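Local structure of prolyl 4-hydroxylase (Phytophthora capsici LT1534, 6IUQ) at residues 237-247 with 257-268. The protein probably hydroxylates proline residues at the 4-position, as an iron(II)- and 2-oxoglutarate-dependent oxygenase with a double-stranded beta-helix core. Numbering follows the deposited sequence.
Sequences NAPEDAQLRLT and FLERLRRSPVQR
N237 OD1 is gripped end-on by both terminal nitrogens of R268, NH2 at 2.9 Å and NH1 at 3.0 Å. The amide and guanidinium planes lie only 15° apart, so the two groups form one nearly flat unit. R268 is bent at chi3 (-67°), which turns its NE back to the carbonyl of its own turn, 2.8 Å from P265 O, and so holds the guanidinium at its NE side as well. NH2 also donates to a water that bonds D241 O, while NH1 and N237 ND2 both reach N159, tying the pair to the residue directly after the iron ligand D158. Next along, the D241 carboxylate and CB lie against the P265 ring, CG to CG 3.9 Å. V266 points CG1 at L244 CG, 3.6 Å away, and lays CG2 against the backbone of A242 and Q243. L244 CD1 then reaches F257 CZ and L261 CD1, making a small apolar patch. At the far end R260 NH2 donates to R245 O at 2.6 Å, from 45° above the carbonyl plane. The R245 guanidinium stacks on R260, with R260 NE over one of its faces; D250, salt-bridged to R260 NH2, probably offsets the like charges. A water joins R245 N to R260 NE. The loop after strand 224-232 thus runs back along the end of helix 254-262 and the 3-10 turn beyond it, while helix 313-328 packs against L244, F257 and L261 through F318 and L322, linking the C-terminal helices to the double-stranded beta-helix core.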
ATOM      1  N   ASN A 237     -11.068 -10.865   4.065  1.00 30.67           N
ATOM      2  CA  ASN A 237     -11.484 -11.894   3.106  1.00 34.43           C
ATOM      3  C   ASN A 237     -12.686 -12.729   3.588  1.00 32.35           C
ATOM      4  O   ASN A 237     -12.809 -13.901   3.273  1.00 32.78           O
ATOM      5  CB  ASN A 237     -10.295 -12.785   2.750  1.00 32.29           C
ATOM      6  CG  ASN A 237      -9.241 -12.029   1.947  1.00 30.83           C
ATOM      7  OD1 ASN A 237      -9.578 -11.195   1.114  1.00 26.79           O
ATOM      8  ND2 ASN A 237      -7.971 -12.313   2.198  1.00 27.67           N
ATOM      9  N   ALA A 238     -13.575 -12.068   4.321  1.00 28.49           N
ATOM     10  CA  ALA A 238     -14.827 -12.630   4.804  1.00 39.15           C
ATOM     11  C   ALA A 238     -15.810 -12.899   3.663  1.00 38.93           C
ATOM     12  O   ALA A 238     -15.645 -12.364   2.563  1.00 33.59           O
ATOM     13  CB  ALA A 238     -15.460 -11.673   5.836  1.00 35.01           C
ATOM     14  N   PRO A 239     -16.838 -13.730   3.924  1.00 43.64           N
ATOM     15  CA  PRO A 239     -17.887 -13.995   2.925  1.00 47.07           C
ATOM     16  C   PRO A 239     -18.627 -12.733   2.453  1.00 39.89           C
ATOM     17  O   PRO A 239     -18.850 -12.596   1.243  1.00 33.18           O
ATOM     18  CB  PRO A 239     -18.847 -14.937   3.666  1.00 44.69           C
ATOM     19  CG  PRO A 239     -17.974 -15.643   4.659  1.00 41.65           C
ATOM     20  CD  PRO A 239     -16.984 -14.591   5.113  1.00 41.36           C
ATOM     21  N   GLU A 240     -18.987 -11.831   3.366  1.00 28.32           N
ATOM     22  CA  GLU A 240     -19.708 -10.628   2.956  1.00 37.13           C
ATOM     23  C   GLU A 240     -18.820  -9.691   2.137  1.00 39.69           C
ATOM     24  O   GLU A 240     -19.321  -8.796   1.453  1.00 38.56           O
ATOM     25  CB  GLU A 240     -20.273  -9.870   4.158  1.00 43.37           C
ATOM     26  CG  GLU A 240     -19.230  -9.360   5.127  1.00 45.14           C
ATOM     27  CD  GLU A 240     -19.079 -10.271   6.335  1.00 59.61           C
ATOM     28  OE1 GLU A 240     -18.933  -9.743   7.463  1.00 59.74           O
ATOM     29  OE2 GLU A 240     -19.121 -11.513   6.154  1.00 55.96           O
ATOM     30  N   ASP A 241     -17.508  -9.897   2.198  1.00 37.70           N
ATOM     31  CA  ASP A 241     -16.592  -9.134   1.356  1.00 37.65           C
ATOM     32  C   ASP A 241     -16.581  -9.668  -0.067  1.00 32.66           C
ATOM     33  O   ASP A 241     -16.051  -9.018  -0.963  1.00 31.34           O
ATOM     34  CB  ASP A 241     -15.161  -9.159   1.924  1.00 35.87           C
ATOM     35  CG  ASP A 241     -15.026  -8.346   3.190  1.00 39.19           C
ATOM     36  OD1 ASP A 241     -15.863  -7.434   3.395  1.00 41.56           O
ATOM     37  OD2 ASP A 241     -14.089  -8.618   3.977  1.00 41.79           O
ATOM     38  N   ALA A 242     -17.142 -10.855  -0.281  1.00 31.36           N
ATOM     39  CA  ALA A 242     -17.118 -11.454  -1.619  1.00 33.41           C
ATOM     40  C   ALA A 242     -18.479 -11.388  -2.311  1.00 32.47           C
ATOM     41  O   ALA A 242     -18.814 -12.235  -3.148  1.00 31.16           O
ATOM     42  CB  ALA A 242     -16.645 -12.889  -1.548  1.00 30.31           C
ATOM     43  N   GLN A 243     -19.262 -10.377  -1.966  1.00 29.78           N
ATOM     44  CA  GLN A 243     -20.559 -10.199  -2.591  1.00 32.09           C
ATOM     45  C   GLN A 243     -20.942  -8.730  -2.644  1.00 32.38           C
ATOM     46  O   GLN A 243     -20.400  -7.906  -1.909  1.00 32.50           O
ATOM     47  CB  GLN A 243     -21.629 -10.987  -1.834  1.00 30.51           C
ATOM     48  CG  GLN A 243     -21.870 -10.449  -0.454  1.00 31.44           C
ATOM     49  CD  GLN A 243     -22.850 -11.284   0.357  1.00 44.53           C
ATOM     50  OE1 GLN A 243     -22.934 -12.507   0.200  1.00 40.25           O
ATOM     51  NE2 GLN A 243     -23.588 -10.621   1.245  1.00 42.09           N
ATOM     52  N   LEU A 244     -21.886  -8.418  -3.519  1.00 29.34           N
ATOM     53  CA  LEU A 244     -22.422  -7.079  -3.677  1.00 28.37           C
ATOM     54  C   LEU A 244     -23.923  -7.088  -3.410  1.00 30.19           C
ATOM     55  O   LEU A 244     -24.606  -8.021  -3.816  1.00 25.67           O
ATOM     56  CB  LEU A 244     -22.172  -6.572  -5.097  1.00 30.46           C
ATOM     57  CG  LEU A 244     -20.992  -5.673  -5.374  1.00 36.08           C
ATOM     58  CD1 LEU A 244     -21.069  -5.204  -6.810  1.00 27.67           C
ATOM     59  CD2 LEU A 244     -21.007  -4.496  -4.391  1.00 41.99           C
ATOM     60  N   ARG A 245     -24.447  -6.054  -2.763  1.00 31.89           N
ATOM     61  CA  ARG A 245     -25.896  -5.951  -2.615  1.00 32.16           C
ATOM     62  C   ARG A 245     -26.461  -4.969  -3.620  1.00 34.54           C
ATOM     63  O   ARG A 245     -25.926  -3.876  -3.782  1.00 35.01           O
ATOM     64  CB  ARG A 245     -26.306  -5.492  -1.214  1.00 31.99           C
ATOM     65  CG  ARG A 245     -25.599  -6.164  -0.054  1.00 51.48           C
ATOM     66  CD  ARG A 245     -26.328  -5.904   1.280  1.00 51.08           C
ATOM     67  NE  ARG A 245     -26.589  -4.488   1.580  1.00 44.68           N
ATOM     68  CZ  ARG A 245     -25.679  -3.641   2.060  1.00 46.94           C
ATOM     69  NH1 ARG A 245     -24.433  -4.051   2.248  1.00 49.47           N
ATOM     70  NH2 ARG A 245     -26.003  -2.378   2.331  1.00 43.46           N
ATOM     71  N   LEU A 246     -27.545  -5.360  -4.281  1.00 31.37           N
ATOM     72  CA  LEU A 246     -28.410  -4.409  -4.976  1.00 35.28           C
ATOM     73  C   LEU A 246     -29.719  -4.251  -4.202  1.00 35.60           C
ATOM     74  O   LEU A 246     -30.445  -5.219  -3.995  1.00 34.40           O
ATOM     75  CB  LEU A 246     -28.711  -4.854  -6.410  1.00 31.50           C
ATOM     76  CG  LEU A 246     -29.708  -3.923  -7.114  1.00 35.77           C
ATOM     77  CD1 LEU A 246     -29.101  -2.533  -7.279  1.00 39.29           C
ATOM     78  CD2 LEU A 246     -30.184  -4.470  -8.461  1.00 37.12           C
ATOM     79  N   THR A 247     -30.026  -3.031  -3.785  1.00 29.46           N
ATOM     80  CA  THR A 247     -31.180  -2.801  -2.943  1.00 28.91           C
ATOM     81  C   THR A 247     -32.184  -1.943  -3.680  1.00 34.41           C
ATOM     82  O   THR A 247     -31.851  -1.345  -4.695  1.00 39.91           O
ATOM     83  CB  THR A 247     -30.776  -2.108  -1.621  1.00 33.70           C
ATOM     84  OG1 THR A 247     -30.206  -0.822  -1.911  1.00 40.00           O
ATOM     85  CG2 THR A 247     -29.757  -2.931  -0.871  1.00 33.07           C
ATOM     86  N   PHE A 257     -24.881   2.813  -4.268  1.00 27.24           N
ATOM     87  CA  PHE A 257     -24.419   1.525  -4.741  1.00 27.41           C
ATOM     88  C   PHE A 257     -22.952   1.581  -5.192  1.00 25.80           C
ATOM     89  O   PHE A 257     -22.172   0.689  -4.867  1.00 22.49           O
ATOM     90  CB  PHE A 257     -25.315   1.056  -5.895  1.00 26.02           C
ATOM     91  CG  PHE A 257     -24.784  -0.133  -6.648  1.00 24.76           C
ATOM     92  CD1 PHE A 257     -23.909   0.032  -7.712  1.00 22.80           C
ATOM     93  CD2 PHE A 257     -25.172  -1.418  -6.297  1.00 24.72           C
ATOM     94  CE1 PHE A 257     -23.418  -1.067  -8.409  1.00 23.43           C
ATOM     95  CE2 PHE A 257     -24.696  -2.520  -6.994  1.00 27.20           C
ATOM     96  CZ  PHE A 257     -23.818  -2.347  -8.052  1.00 22.50           C
ATOM     97  N   LEU A 258     -22.585   2.605  -5.959  1.00 20.46           N
ATOM     98  CA  LEU A 258     -21.194   2.754  -6.393  1.00 23.03           C
ATOM     99  C   LEU A 258     -20.283   2.990  -5.193  1.00 28.47           C
ATOM    100  O   LEU A 258     -19.162   2.482  -5.148  1.00 18.55           O
ATOM    101  CB  LEU A 258     -21.058   3.898  -7.398  1.00 20.75           C
ATOM    102  CG  LEU A 258     -21.786   3.574  -8.706  1.00 25.92           C
ATOM    103  CD1 LEU A 258     -21.746   4.730  -9.715  1.00 26.29           C
ATOM    104  CD2 LEU A 258     -21.199   2.297  -9.303  1.00 20.27           C
ATOM    105  N   GLU A 259     -20.790   3.736  -4.209  1.00 26.61           N
ATOM    106  CA  GLU A 259     -20.037   4.058  -3.008  1.00 27.23           C
ATOM    107  C   GLU A 259     -19.744   2.808  -2.154  1.00 24.31           C
ATOM    108  O   GLU A 259     -18.631   2.657  -1.648  1.00 24.62           O
ATOM    109  CB  GLU A 259     -20.790   5.126  -2.205  1.00 28.42           C
ATOM    110  CG  GLU A 259     -19.950   5.917  -1.211  1.00 37.91           C
ATOM    111  CD  GLU A 259     -18.964   6.908  -1.849  1.00 39.55           C
ATOM    112  OE1 GLU A 259     -18.691   6.872  -3.079  1.00 37.07           O
ATOM    113  OE2 GLU A 259     -18.445   7.736  -1.084  1.00 42.47           O
ATOM    114  N   ARG A 260     -20.704   1.892  -2.025  1.00 17.72           N
ATOM    115  CA  ARG A 260     -20.431   0.620  -1.337  1.00 23.15           C
ATOM    116  C   ARG A 260     -19.401  -0.219  -2.108  1.00 22.68           C
ATOM    117  O   ARG A 260     -18.572  -0.912  -1.512  1.00 21.85           O
ATOM    118  CB  ARG A 260     -21.713  -0.200  -1.141  1.00 26.04           C
ATOM    119  CG  ARG A 260     -22.730   0.458  -0.214  1.00 30.46           C
ATOM    120  CD  ARG A 260     -23.767  -0.537   0.322  1.00 29.03           C
ATOM    121  NE  ARG A 260     -24.408  -1.325  -0.723  1.00 32.65           N
ATOM    122  CZ  ARG A 260     -25.422  -0.905  -1.476  1.00 33.87           C
ATOM    123  NH1 ARG A 260     -25.918   0.314  -1.314  1.00 27.30           N
ATOM    124  NH2 ARG A 260     -25.934  -1.704  -2.407  1.00 29.40           N
ATOM    125  N   LEU A 261     -19.460  -0.150  -3.433  1.00 18.51           N
ATOM    126  CA  LEU A 261     -18.515  -0.858  -4.293  1.00 19.63           C
ATOM    127  C   LEU A 261     -17.104  -0.325  -4.091  1.00 19.53           C
ATOM    128  O   LEU A 261     -16.160  -1.099  -3.937  1.00 17.17           O
ATOM    129  CB  LEU A 261     -18.935  -0.734  -5.765  1.00 19.57           C
ATOM    130  CG  LEU A 261     -18.115  -1.440  -6.841  1.00 20.34           C
ATOM    131  CD1 LEU A 261     -17.767  -2.866  -6.426  1.00 19.33           C
ATOM    132  CD2 LEU A 261     -18.895  -1.456  -8.149  1.00 20.73           C
ATOM    133  N   ARG A 262     -16.982   1.004  -4.063  1.00 15.22           N
ATOM    134  CA  ARG A 262     -15.702   1.662  -3.913  1.00 15.93           C
ATOM    135  C   ARG A 262     -14.961   1.202  -2.655  1.00 18.43           C
ATOM    136  O   ARG A 262     -13.725   1.104  -2.658  1.00 16.19           O
ATOM    137  CB  ARG A 262     -15.895   3.185  -3.896  1.00 16.63           C
ATOM    138  CG  ARG A 262     -14.610   3.967  -3.750  1.00 22.00           C
ATOM    139  CD  ARG A 262     -14.805   5.497  -3.774  1.00 17.57           C
ATOM    140  NE  ARG A 262     -15.605   5.999  -2.650  1.00 20.04           N
ATOM    141  CZ  ARG A 262     -15.163   6.110  -1.403  1.00 21.29           C
ATOM    142  NH1 ARG A 262     -13.936   5.705  -1.106  1.00 25.49           N
ATOM    143  NH2 ARG A 262     -15.951   6.588  -0.443  1.00 18.57           N
ATOM    144  N   ARG A 263     -15.717   0.892  -1.597  1.00 16.03           N
ATOM    145  CA  ARG A 263     -15.141   0.565  -0.291  1.00 17.95           C
ATOM    146  C   ARG A 263     -15.211  -0.913   0.031  1.00 20.53           C
ATOM    147  O   ARG A 263     -15.047  -1.312   1.179  1.00 17.51           O
ATOM    148  CB  ARG A 263     -15.851   1.343   0.820  1.00 18.39           C
ATOM    149  CG  ARG A 263     -15.795   2.846   0.641  1.00 19.55           C
ATOM    150  CD  ARG A 263     -16.456   3.571   1.788  1.00 22.41           C
ATOM    151  NE  ARG A 263     -15.763   3.299   3.039  1.00 23.55           N
ATOM    152  CZ  ARG A 263     -16.244   2.510   3.992  1.00 28.17           C
ATOM    153  NH1 ARG A 263     -17.431   1.947   3.835  1.00 25.19           N
ATOM    154  NH2 ARG A 263     -15.547   2.299   5.101  1.00 28.14           N
ATOM    155  N   SER A 264     -15.464  -1.725  -0.983  1.00 21.27           N
ATOM    156  CA  SER A 264     -15.634  -3.152  -0.774  1.00 21.75           C
ATOM    157  C   SER A 264     -14.554  -3.933  -1.488  1.00 20.22           C
ATOM    158  O   SER A 264     -14.240  -3.617  -2.633  1.00 18.27           O
ATOM    159  CB  SER A 264     -17.009  -3.602  -1.273  1.00 22.62           C
ATOM    160  OG  SER A 264     -17.053  -5.006  -1.365  1.00 21.69           O
ATOM    161  N   PRO A 265     -13.984  -4.954  -0.821  1.00 20.35           N
ATOM    162  CA  PRO A 265     -12.972  -5.825  -1.426  1.00 19.38           C
ATOM    163  C   PRO A 265     -13.481  -6.621  -2.623  1.00 20.53           C
ATOM    164  O   PRO A 265     -12.670  -7.180  -3.362  1.00 18.51           O
ATOM    165  CB  PRO A 265     -12.590  -6.768  -0.283  1.00 22.52           C
ATOM    166  CG  PRO A 265     -12.933  -5.990   0.974  1.00 22.19           C
ATOM    167  CD  PRO A 265     -14.160  -5.228   0.611  1.00 20.33           C
ATOM    168  N   VAL A 266     -14.792  -6.660  -2.835  1.00 18.43           N
ATOM    169  CA  VAL A 266     -15.342  -7.410  -3.955  1.00 22.72           C
ATOM    170  C   VAL A 266     -14.876  -6.779  -5.278  1.00 24.43           C
ATOM    171  O   VAL A 266     -14.852  -7.435  -6.323  1.00 24.68           O
ATOM    172  CB  VAL A 266     -16.906  -7.495  -3.879  1.00 32.38           C
ATOM    173  CG1 VAL A 266     -17.567  -6.186  -4.304  1.00 29.78           C
ATOM    174  CG2 VAL A 266     -17.427  -8.659  -4.722  1.00 29.28           C
ATOM    175  N   GLN A 267     -14.442  -5.524  -5.216  1.00 18.66           N
ATOM    176  CA  GLN A 267     -13.942  -4.841  -6.406  1.00 21.73           C
ATOM    177  C   GLN A 267     -12.751  -5.554  -7.046  1.00 20.94           C
ATOM    178  O   GLN A 267     -12.504  -5.388  -8.241  1.00 19.08           O
ATOM    179  CB  GLN A 267     -13.549  -3.395  -6.073  1.00 19.69           C
ATOM    180  CG  GLN A 267     -12.279  -3.234  -5.232  1.00 13.36           C
ATOM    181  CD  GLN A 267     -12.023  -1.768  -4.882  1.00 21.89           C
ATOM    182  OE1 GLN A 267     -11.032  -1.169  -5.336  1.00 19.50           O
ATOM    183  NE2 GLN A 267     -12.929  -1.174  -4.088  1.00 15.26           N
ATOM    184  N   ARG A 268     -12.019  -6.334  -6.252  1.00 16.19           N
ATOM    185  CA  ARG A 268     -10.855  -7.086  -6.733  1.00 22.58           C
ATOM    186  C   ARG A 268     -11.220  -8.088  -7.846  1.00 24.56           C
ATOM    187  O   ARG A 268     -10.366  -8.483  -8.657  1.00 21.84           O
ATOM    188  CB  ARG A 268     -10.178  -7.815  -5.558  1.00 15.25           C
ATOM    189  CG  ARG A 268      -9.741  -6.867  -4.443  1.00 14.68           C
ATOM    190  CD  ARG A 268      -9.194  -7.584  -3.222  1.00 13.82           C
ATOM    191  NE  ARG A 268     -10.222  -8.350  -2.543  1.00 16.94           N
ATOM    192  CZ  ARG A 268     -10.009  -9.100  -1.463  1.00 20.25           C
ATOM    193  NH1 ARG A 268      -8.797  -9.196  -0.925  1.00 17.68           N
ATOM    194  NH2 ARG A 268     -11.010  -9.767  -0.928  1.00 19.14           N
TER
HETATM  195  O   HOH W   1     -13.694 -10.333  -1.836  1.00 28.78           O
HETATM  196  O   HOH W   2     -19.229  -5.901   0.069  1.00 27.42           O
HETATM  197  O   HOH W   3     -23.016  -3.842  -1.922  1.00 31.41           O